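Local coordinates for FAD synthetase (Saccharomyces cerevisiae, PDB 2WSI), which catalyses the transfer of an adenylyl group from ATP to flavin mononucleotide, making the coenzyme FAD and releasing diphosphate, at residues V47-S50 with G54-S57; Q179-N184 with F188-P193. All coordinates share one frame; numbering follows the deposited sequence.

Contact 1. Residues V47-S50 with G54-S57; sequences VRWS and GEIS
Glu55 reaches back with its carboxylate to the backbone of Ser50, and this is the one direct hydrogen bond joining the two segments: Ser50 N donates to Glu55 OE1 at 2.9 Å, with a fairly straight N-H...O angle of 162°. The amide comes down on OE1 from above the carboxylate plane, 59° out of it. Beyond CG the glutamate chain runs extended (chi2 177°), which carries OE1 across to the loop, where it also sits 3.3 Å from Trp49 CA.

Two waters add to the polar join. Water 1 donates both to Arg48 O and to Glu55 OE1, giving that oxygen a second partner. Water 2 donates to Ser50 O at 2.8 Å while accepting from Gly54 N and Ile56 N, so it ties the backbones together where they do not bond directly. Ser50 OG is hydrogen-bonded to Leu52 N and Asn53 N in the turn between them. An alanine in place of Glu55 would probably leave Ser50 N without its mate and water 1 with one partner fewer.

The apolar part is small. Ile56 CG1 packs 3.7 Å from Trp49 CB and 3.4 Å from Ser50 O, while the indole swings back away from the isoleucine, with Arg48 CG over the centre of one face.

In the fold, this is the turn that leads from helix 25-45 into strand 56-59, an inner parallel strand of the central sheet of this PAPS reductase-family domain; the strand ends at Ser59, which binds FAD.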
ATOM      1  N   VAL A  47     -16.970 -11.278  -5.179  1.00 12.43           N
ATOM      2  CA  VAL A  47     -18.179 -11.997  -5.585  1.00 15.78           C
ATOM      3  C   VAL A  47     -18.121 -12.245  -7.099  1.00 28.18           C
ATOM      4  O   VAL A  47     -18.684 -13.215  -7.637  1.00 17.47           O
ATOM      5  CB  VAL A  47     -19.409 -11.169  -5.173  1.00 20.54           C
ATOM      6  CG1 VAL A  47     -20.627 -11.526  -6.006  1.00 33.45           C
ATOM      7  CG2 VAL A  47     -19.654 -11.348  -3.652  1.00 18.13           C
ATOM      8  N   ARG A  48     -17.390 -11.380  -7.791  1.00 13.27           N
ATOM      9  CA  ARG A  48     -17.368 -11.426  -9.245  1.00 13.99           C
ATOM     10  C   ARG A  48     -16.101 -12.038  -9.839  1.00 16.10           C
ATOM     11  O   ARG A  48     -16.146 -12.680 -10.890  1.00 11.40           O
ATOM     12  CB  ARG A  48     -17.573 -10.008  -9.759  1.00 18.07           C
ATOM     13  CG  ARG A  48     -17.581  -9.869 -11.238  1.00 19.76           C
ATOM     14  CD  ARG A  48     -18.039  -8.471 -11.567  1.00 18.46           C
ATOM     15  NE  ARG A  48     -18.071  -8.218 -12.997  1.00 16.49           N
ATOM     16  CZ  ARG A  48     -18.354  -7.030 -13.516  1.00 19.44           C
ATOM     17  NH1 ARG A  48     -18.605  -5.992 -12.708  1.00 13.78           N
ATOM     18  NH2 ARG A  48     -18.349  -6.874 -14.825  1.00 14.05           N
ATOM     19  N   TRP A  49     -14.972 -11.862  -9.163  1.00 14.62           N
ATOM     20  CA  TRP A  49     -13.698 -12.430  -9.626  1.00 14.03           C
ATOM     21  C   TRP A  49     -13.007 -13.165  -8.468  1.00 14.91           C
ATOM     22  O   TRP A  49     -13.149 -12.774  -7.310  1.00 12.98           O
ATOM     23  CB  TRP A  49     -12.763 -11.318 -10.091  1.00 11.49           C
ATOM     24  CG  TRP A  49     -13.282 -10.514 -11.234  1.00 17.79           C
ATOM     25  CD1 TRP A  49     -13.277 -10.869 -12.557  1.00 17.76           C
ATOM     26  CD2 TRP A  49     -13.840  -9.189 -11.172  1.00 14.08           C
ATOM     27  NE1 TRP A  49     -13.822  -9.838 -13.328  1.00 17.24           N
ATOM     28  CE2 TRP A  49     -14.168  -8.804 -12.499  1.00 16.72           C
ATOM     29  CE3 TRP A  49     -14.106  -8.298 -10.128  1.00 11.79           C
ATOM     30  CZ2 TRP A  49     -14.751  -7.578 -12.800  1.00 13.93           C
ATOM     31  CZ3 TRP A  49     -14.704  -7.072 -10.437  1.00 14.95           C
ATOM     32  CH2 TRP A  49     -15.022  -6.732 -11.758  1.00 17.72           C
ATOM     33  N   SER A  50     -12.259 -14.214  -8.770  1.00 18.52           N
ATOM     34  CA  SER A  50     -11.489 -14.907  -7.725  1.00 12.32           C
ATOM     35  C   SER A  50     -10.215 -14.165  -7.376  1.00  9.12           C
ATOM     36  O   SER A  50      -9.442 -13.793  -8.261  1.00 11.72           O
ATOM     37  CB  SER A  50     -11.109 -16.304  -8.182  1.00 18.99           C
ATOM     38  OG  SER A  50     -10.103 -16.824  -7.329  1.00 16.90           O
ATOM     39  N   GLY A  54      -5.863 -16.222 -10.229  1.00 12.08           N
ATOM     40  CA  GLY A  54      -5.204 -15.450 -11.263  1.00 16.40           C
ATOM     41  C   GLY A  54      -6.117 -14.514 -12.045  1.00 11.88           C
ATOM     42  O   GLY A  54      -5.629 -13.752 -12.872  1.00 10.75           O
ATOM     43  N   GLU A  55      -7.421 -14.574 -11.806  1.00  6.23           N
ATOM     44  CA  GLU A  55      -8.339 -13.657 -12.486  1.00  9.38           C
ATOM     45  C   GLU A  55      -7.987 -12.241 -12.073  1.00 13.41           C
ATOM     46  O   GLU A  55      -8.156 -11.287 -12.848  1.00  9.52           O
ATOM     47  CB  GLU A  55      -9.809 -13.926 -12.119  1.00 12.22           C
ATOM     48  CG  GLU A  55     -10.338 -15.244 -12.647  1.00 17.74           C
ATOM     49  CD  GLU A  55     -11.780 -15.535 -12.211  1.00 19.91           C
ATOM     50  OE1 GLU A  55     -12.438 -14.642 -11.670  1.00 17.42           O
ATOM     51  OE2 GLU A  55     -12.260 -16.661 -12.411  1.00 30.21           O
ATOM     52  N   ILE A  56      -7.528 -12.117 -10.834  1.00  6.99           N
ATOM     53  CA  ILE A  56      -7.117 -10.824 -10.299  1.00  8.11           C
ATOM     54  C   ILE A  56      -5.636 -10.840 -10.012  1.00 10.96           C
ATOM     55  O   ILE A  56      -5.178 -11.713  -9.293  1.00  8.54           O
ATOM     56  CB  ILE A  56      -7.801 -10.512  -8.960  1.00 11.39           C
ATOM     57  CG1 ILE A  56      -9.330 -10.482  -9.095  1.00 10.43           C
ATOM     58  CG2 ILE A  56      -7.366  -9.135  -8.455  1.00  9.22           C
ATOM     59  CD1 ILE A  56     -10.019 -10.291  -7.764  1.00 11.97           C
ATOM     60  N   SER A  57      -4.907  -9.837 -10.502  1.00  7.15           N
ATOM     61  CA  SER A  57      -3.552  -9.613 -10.043  1.00  9.71           C
ATOM     62  C   SER A  57      -3.491  -8.331  -9.213  1.00 13.01           C
ATOM     63  O   SER A  57      -4.178  -7.362  -9.505  1.00  7.09           O
ATOM     64  CB  SER A  57      -2.608  -9.452 -11.213  1.00 15.25           C
ATOM     65  OG  SER A  57      -1.294  -9.387 -10.722  1.00 22.27           O
TER
HETATM   66  O   HOH W   1     -15.045 -14.475 -12.660  1.00 30.56           O
HETATM   67  O   HOH W   2      -6.716 -13.984  -8.689  1.00 17.85           O

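Contact 2. Residues Q179-N184 with F188-P193; sequences QRTDSN and FMRLQP. With FAD (flavin-adenine dinucleotide), chain C.
Arg180 O is gripped by two nitrogens of Arg190: NH2 at 2.9 Å and NE at 3.2 Å. The carbonyl oxygen lies close to the guanidinium plane, but NE approaches from well above the carbonyl plane. The two residues belong to the beta hairpin of strands 178-180 and 189-191, at one edge of the central sheet. Gln179 and Arg190 form its antiparallel hydrogen-bonded pair, while Arg180 and Met189 form the non-hydrogen-bonded pair on the other face, where Met189 CE lies over the Arg180 guanidinium, which is salt-bridged through NH1 to Asp187 OD1. Just past the strand, Thr181 N adds a hydrogen bond to Phe188 O.

With its chain bent at chi3 (-85°), Arg190 places its guanidinium between protein and flavin. The Gln179 amide stacks on one face, its plane 23° from that of the guanidinium, and Lys176 N and Ala174 O hold the amide by its OE1 and NE2. FAD O4 lies over the opposite face. Asp182 reads the flavin edge in both directions: its N donates to FAD O4 at 2.8 Å, and its OD2 accepts from FAD N3 at 2.6 Å. The same OD2 has a long, charge-only salt bridge to Arg190 NH2, and water 3 links it to NH1.

Phe188 turns its ring edge to FAD C6, while Thr181 CG2 makes a CH-pi contact over one face, 3.7 Å from the ring centroid.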
ATOM      1  N   GLN A 179     -13.838   0.005 -12.277  1.00 11.82           N
ATOM      2  CA  GLN A 179     -13.790   0.878 -13.441  1.00 10.44           C
ATOM      3  C   GLN A 179     -12.976   0.246 -14.568  1.00 12.08           C
ATOM      4  O   GLN A 179     -11.876  -0.251 -14.344  1.00 10.71           O
ATOM      5  CB  GLN A 179     -13.128   2.213 -13.016  1.00 11.53           C
ATOM      6  CG  GLN A 179     -13.185   3.294 -14.035  1.00 18.28           C
ATOM      7  CD  GLN A 179     -12.637   4.607 -13.503  1.00 23.35           C
ATOM      8  OE1 GLN A 179     -11.859   4.623 -12.557  1.00 20.75           O
ATOM      9  NE2 GLN A 179     -13.042   5.713 -14.115  1.00 27.20           N
ATOM     10  N   ARG A 180     -13.501   0.280 -15.783  1.00 12.49           N
ATOM     11  CA  ARG A 180     -12.752  -0.168 -16.958  1.00 10.52           C
ATOM     12  C   ARG A 180     -11.557   0.729 -17.212  1.00 17.02           C
ATOM     13  O   ARG A 180     -11.566   1.892 -16.826  1.00 11.86           O
ATOM     14  CB  ARG A 180     -13.652  -0.177 -18.195  1.00 14.81           C
ATOM     15  CG  ARG A 180     -14.588  -1.382 -18.240  1.00 12.67           C
ATOM     16  CD  ARG A 180     -13.798  -2.675 -18.492  1.00 14.92           C
ATOM     17  NE  ARG A 180     -14.632  -3.851 -18.265  1.00 14.33           N
ATOM     18  CZ  ARG A 180     -14.196  -5.114 -18.255  1.00 17.19           C
ATOM     19  NH1 ARG A 180     -12.921  -5.388 -18.472  1.00 13.95           N
ATOM     20  NH2 ARG A 180     -15.051  -6.110 -18.017  1.00 15.48           N
ATOM     21  N   THR A 181     -10.501   0.183 -17.809  1.00 11.05           N
ATOM     22  CA  THR A 181      -9.381   1.032 -18.215  1.00 13.03           C
ATOM     23  C   THR A 181      -9.840   1.896 -19.362  1.00 20.35           C
ATOM     24  O   THR A 181     -10.853   1.597 -19.971  1.00 17.91           O
ATOM     25  CB  THR A 181      -8.201   0.228 -18.692  1.00 17.39           C
ATOM     26  OG1 THR A 181      -8.669  -0.735 -19.650  1.00 13.28           O
ATOM     27  CG2 THR A 181      -7.503  -0.471 -17.489  1.00 10.65           C
ATOM     28  N   ASP A 182      -9.100   2.974 -19.633  1.00 22.11           N
ATOM     29  CA  ASP A 182      -9.402   3.857 -20.765  1.00 36.14           C
ATOM     30  C   ASP A 182      -8.831   3.217 -22.032  1.00 35.44           C
ATOM     31  O   ASP A 182      -8.188   2.162 -21.966  1.00 39.81           O
ATOM     32  CB  ASP A 182      -8.835   5.279 -20.552  1.00 36.29           C
ATOM     33  CG  ASP A 182      -9.433   5.983 -19.337  1.00 24.83           C
ATOM     34  OD1 ASP A 182     -10.643   6.284 -19.325  1.00 35.45           O
ATOM     35  OD2 ASP A 182      -8.685   6.269 -18.387  1.00 36.19           O
ATOM     36  N   SER A 183      -9.058   3.841 -23.185  1.00 42.18           N
ATOM     37  CA  SER A 183      -8.768   3.193 -24.472  1.00 41.79           C
ATOM     38  C   SER A 183      -7.284   3.259 -24.806  1.00 34.90           C
ATOM     39  O   SER A 183      -6.775   2.488 -25.627  1.00 38.43           O
ATOM     40  CB  SER A 183      -9.604   3.819 -25.582  1.00 41.50           C
ATOM     41  OG  SER A 183      -9.635   5.224 -25.436  1.00 34.98           O
ATOM     42  N   ASN A 184      -6.603   4.189 -24.152  1.00 23.15           N
ATOM     43  CA  ASN A 184      -5.148   4.227 -24.104  1.00 35.95           C
ATOM     44  C   ASN A 184      -4.564   2.896 -23.595  1.00 35.24           C
ATOM     45  O   ASN A 184      -3.540   2.407 -24.067  1.00 34.72           O
ATOM     46  CB  ASN A 184      -4.766   5.374 -23.158  1.00 28.52           C
ATOM     47  CG  ASN A 184      -3.270   5.502 -22.939  1.00 42.60           C
ATOM     48  OD1 ASN A 184      -2.467   4.758 -23.505  1.00 49.94           O
ATOM     49  ND2 ASN A 184      -2.886   6.468 -22.111  1.00 47.82           N
ATOM     50  N   PHE A 188      -8.719  -4.239 -19.081  1.00 17.75           N
ATOM     51  CA  PHE A 188      -8.964  -5.048 -17.886  1.00 13.06           C
ATOM     52  C   PHE A 188      -9.726  -4.156 -16.915  1.00 10.58           C
ATOM     53  O   PHE A 188      -9.886  -2.963 -17.170  1.00 13.80           O
ATOM     54  CB  PHE A 188      -7.671  -5.567 -17.234  1.00 10.24           C
ATOM     55  CG  PHE A 188      -6.660  -4.492 -16.888  1.00 12.64           C
ATOM     56  CD1 PHE A 188      -6.752  -3.780 -15.710  1.00 12.23           C
ATOM     57  CD2 PHE A 188      -5.585  -4.232 -17.738  1.00 17.37           C
ATOM     58  CE1 PHE A 188      -5.819  -2.793 -15.385  1.00 11.69           C
ATOM     59  CE2 PHE A 188      -4.638  -3.255 -17.426  1.00 14.38           C
ATOM     60  CZ  PHE A 188      -4.743  -2.543 -16.239  1.00 13.72           C
ATOM     61  N   MET A 189     -10.233  -4.733 -15.836  1.00 10.24           N
ATOM     62  CA  MET A 189     -11.000  -3.940 -14.887  1.00  8.50           C
ATOM     63  C   MET A 189     -10.059  -3.396 -13.837  1.00  9.57           C
ATOM     64  O   MET A 189      -9.294  -4.151 -13.233  1.00  8.74           O
ATOM     65  CB  MET A 189     -12.093  -4.785 -14.203  1.00 10.74           C
ATOM     66  CG  MET A 189     -13.109  -3.923 -13.441  1.00 10.62           C
ATOM     67  SD  MET A 189     -14.224  -2.988 -14.570  1.00  1.95           S
ATOM     68  CE  MET A 189     -15.459  -4.276 -14.820  1.00 12.24           C
ATOM     69  N   ARG A 190     -10.132  -2.086 -13.607  1.00  7.85           N
ATOM     70  CA  ARG A 190      -9.402  -1.474 -12.502  1.00 11.53           C
ATOM     71  C   ARG A 190     -10.210  -1.642 -11.211  1.00 12.64           C
ATOM     72  O   ARG A 190     -11.408  -1.322 -11.161  1.00 11.47           O
ATOM     73  CB  ARG A 190      -9.154   0.015 -12.776  1.00 10.54           C
ATOM     74  CG  ARG A 190      -8.330   0.270 -14.011  1.00 10.91           C
ATOM     75  CD  ARG A 190      -8.046   1.784 -14.177  1.00 17.77           C
ATOM     76  NE  ARG A 190      -9.149   2.451 -14.861  1.00 18.52           N
ATOM     77  CZ  ARG A 190      -9.198   3.756 -15.112  1.00 23.07           C
ATOM     78  NH1 ARG A 190      -8.196   4.539 -14.735  1.00 19.20           N
ATOM     79  NH2 ARG A 190     -10.241   4.273 -15.759  1.00 15.93           N
ATOM     80  N   LEU A 191      -9.536  -2.159 -10.188  1.00 11.63           N
ATOM     81  CA  LEU A 191     -10.113  -2.344  -8.869  1.00 10.62           C
ATOM     82  C   LEU A 191      -9.370  -1.371  -7.946  1.00 12.15           C
ATOM     83  O   LEU A 191      -8.177  -1.547  -7.686  1.00  5.04           O
ATOM     84  CB  LEU A 191      -9.898  -3.790  -8.379  1.00  8.87           C
ATOM     85  CG  LEU A 191     -10.432  -4.887  -9.306  1.00  9.53           C
ATOM     86  CD1 LEU A 191     -10.182  -6.283  -8.680  1.00 11.19           C
ATOM     87  CD2 LEU A 191     -11.950  -4.669  -9.607  1.00  8.07           C
ATOM     88  N   GLN A 192     -10.089  -0.375  -7.444  1.00 10.55           N
ATOM     89  CA  GLN A 192      -9.487   0.796  -6.797  1.00  9.34           C
ATOM     90  C   GLN A 192     -10.231   1.056  -5.478  1.00 11.47           C
ATOM     91  O   GLN A 192     -10.904   2.080  -5.313  1.00 10.86           O
ATOM     92  CB  GLN A 192      -9.614   2.007  -7.759  1.00 11.27           C
ATOM     93  CG  GLN A 192      -8.802   1.796  -9.035  1.00  9.21           C
ATOM     94  CD  GLN A 192      -9.010   2.853 -10.112  1.00 14.75           C
ATOM     95  OE1 GLN A 192     -10.136   3.304 -10.387  1.00 16.14           O
ATOM     96  NE2 GLN A 192      -7.939   3.192 -10.778  1.00  8.81           N
ATOM     97  N   PRO A 193     -10.132   0.110  -4.533  1.00  8.04           N
ATOM     98  CA  PRO A 193     -10.933   0.206  -3.311  1.00 12.43           C
ATOM     99  C   PRO A 193     -10.332   1.108  -2.230  1.00 11.09           C
ATOM    100  O   PRO A 193     -10.959   1.235  -1.184  1.00 10.97           O
ATOM    101  CB  PRO A 193     -10.985  -1.243  -2.795  1.00 13.72           C
ATOM    102  CG  PRO A 193      -9.931  -2.024  -3.615  1.00 11.35           C
ATOM    103  CD  PRO A 193      -9.259  -1.077  -4.548  1.00 14.91           C
TER
HETATM  104  PA  FAD C2762       1.056   5.854  -8.584  1.00 25.11           P
HETATM  105  O1A FAD C2762       2.367   6.352  -8.040  1.00 25.55           O
HETATM  106  O2A FAD C2762       1.145   5.601 -10.065  1.00 38.25           O
HETATM  107  O5B FAD C2762       0.472   4.569  -7.785  1.00 20.66           O
HETATM  108  C5B FAD C2762      -0.896   4.241  -7.943  1.00 16.98           C
HETATM  109  C4B FAD C2762      -1.048   2.721  -7.835  1.00 15.06           C
HETATM  110  O4B FAD C2762      -0.634   2.121  -9.034  1.00 19.87           O
HETATM  111  C3B FAD C2762      -0.162   2.140  -6.750  1.00 16.45           C
HETATM  112  O3B FAD C2762      -0.812   2.122  -5.504  1.00 14.93           O
HETATM  113  C2B FAD C2762       0.093   0.739  -7.273  1.00 12.69           C
HETATM  114  O2B FAD C2762      -0.975  -0.120  -6.932  1.00 16.97           O
HETATM  115  C1B FAD C2762       0.107   0.945  -8.765  1.00 16.42           C
HETATM  116  N9A FAD C2762       1.500   1.154  -9.191  1.00 18.03           N
HETATM  117  C8A FAD C2762       2.168   2.338  -9.376  1.00 23.63           C
HETATM  118  N7A FAD C2762       3.434   2.066  -9.792  1.00 14.64           N
HETATM  119  C5A FAD C2762       3.570   0.715  -9.845  1.00 19.71           C
HETATM  120  C6A FAD C2762       4.623  -0.110 -10.182  1.00 15.26           C
HETATM  121  N6A FAD C2762       5.821   0.369 -10.565  1.00 15.88           N
HETATM  122  N1A FAD C2762       4.419  -1.459 -10.161  1.00 13.01           N
HETATM  123  C2A FAD C2762       3.208  -2.014  -9.803  1.00 15.73           C
HETATM  124  N3A FAD C2762       2.173  -1.188  -9.430  1.00 15.74           N
HETATM  125  C4A FAD C2762       2.358   0.148  -9.487  1.00 16.27           C
HETATM  126  N1  FAD C2762      -4.578   5.951 -16.170  1.00 23.68           N
HETATM  127  C2  FAD C2762      -5.535   6.297 -17.088  1.00 23.88           C
HETATM  128  O2  FAD C2762      -5.665   7.472 -17.434  1.00 30.53           O
HETATM  129  N3  FAD C2762      -6.350   5.334 -17.629  1.00 26.86           N
HETATM  130  C4  FAD C2762      -6.215   4.013 -17.264  1.00 28.00           C
HETATM  131  O4  FAD C2762      -6.989   3.201 -17.782  1.00 24.47           O
HETATM  132  C4X FAD C2762      -5.240   3.652 -16.329  1.00 18.42           C
HETATM  133  N5  FAD C2762      -5.068   2.331 -15.925  1.00 21.16           N
HETATM  134  C5X FAD C2762      -4.105   1.996 -14.993  1.00 18.24           C
HETATM  135  C6  FAD C2762      -3.925   0.675 -14.582  1.00 16.27           C
HETATM  136  C7  FAD C2762      -2.921   0.362 -13.661  1.00 14.18           C
HETATM  137  C7M FAD C2762      -2.693  -1.052 -13.208  1.00 16.31           C
HETATM  138  C8  FAD C2762      -2.122   1.374 -13.145  1.00 21.91           C
HETATM  139  C8M FAD C2762      -1.059   1.059 -12.135  1.00 21.95           C
HETATM  140  C9  FAD C2762      -2.312   2.683 -13.547  1.00 21.88           C
HETATM  141  C9A FAD C2762      -3.286   2.999 -14.473  1.00 23.12           C
HETATM  142  N10 FAD C2762      -3.441   4.313 -14.869  1.00 24.68           N
HETATM  143  C10 FAD C2762      -4.431   4.639 -15.775  1.00 24.87           C
HETATM  144  C1' FAD C2762      -2.570   5.382 -14.268  1.00 26.69           C
HETATM  145  C2' FAD C2762      -3.208   5.932 -12.974  1.00 21.38           C
HETATM  146  O2' FAD C2762      -4.551   6.326 -13.132  1.00 25.97           O
HETATM  147  C3' FAD C2762      -2.428   7.099 -12.376  1.00 28.60           C
HETATM  148  O3' FAD C2762      -2.602   8.237 -13.185  1.00 25.46           O
HETATM  149  C4' FAD C2762      -0.952   6.764 -12.265  1.00 29.94           C
HETATM  150  O4' FAD C2762      -0.787   5.493 -11.672  1.00 26.79           O
HETATM  151  C5' FAD C2762      -0.233   7.795 -11.394  1.00 27.30           C
HETATM  152  O5' FAD C2762      -1.031   8.081 -10.260  1.00 38.05           O
HETATM  153  P   FAD C2762      -0.363   8.265  -8.805  1.00 34.15           P
HETATM  154  O1P FAD C2762       0.970   8.963  -8.949  1.00 31.74           O
HETATM  155  O2P FAD C2762      -1.340   8.932  -7.864  1.00 31.53           O
HETATM  156  O3P FAD C2762      -0.136   6.819  -8.170  1.00 31.54           O
HETATM  157  O   HOH W   3      -8.510   7.390 -15.498  1.00 39.65           O

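The contacts meet at the opposite face of the hairpin from the flavin. From contact 1, Trp49 lays CZ3 3.7 Å from Leu191 CD2 and CH2 3.8 Å from Met189 CG, and Ile56 CG2 comes within 4.0 Å of Leu191 CD1. The centres of the two contacts are about 14 Å apart, yet both reach one sheet: strand 160-162 lies between 56-59 and 189-191, bonding to each. Contact 2 holds the flavin directly through Asp182 and Arg190, whereas contact 1 stays back from it, the Ile56 side chain being about 10 Å from FAD. Ile107, Ser59 and Gly164 give the ligand further hydrogen bonds through their backbones.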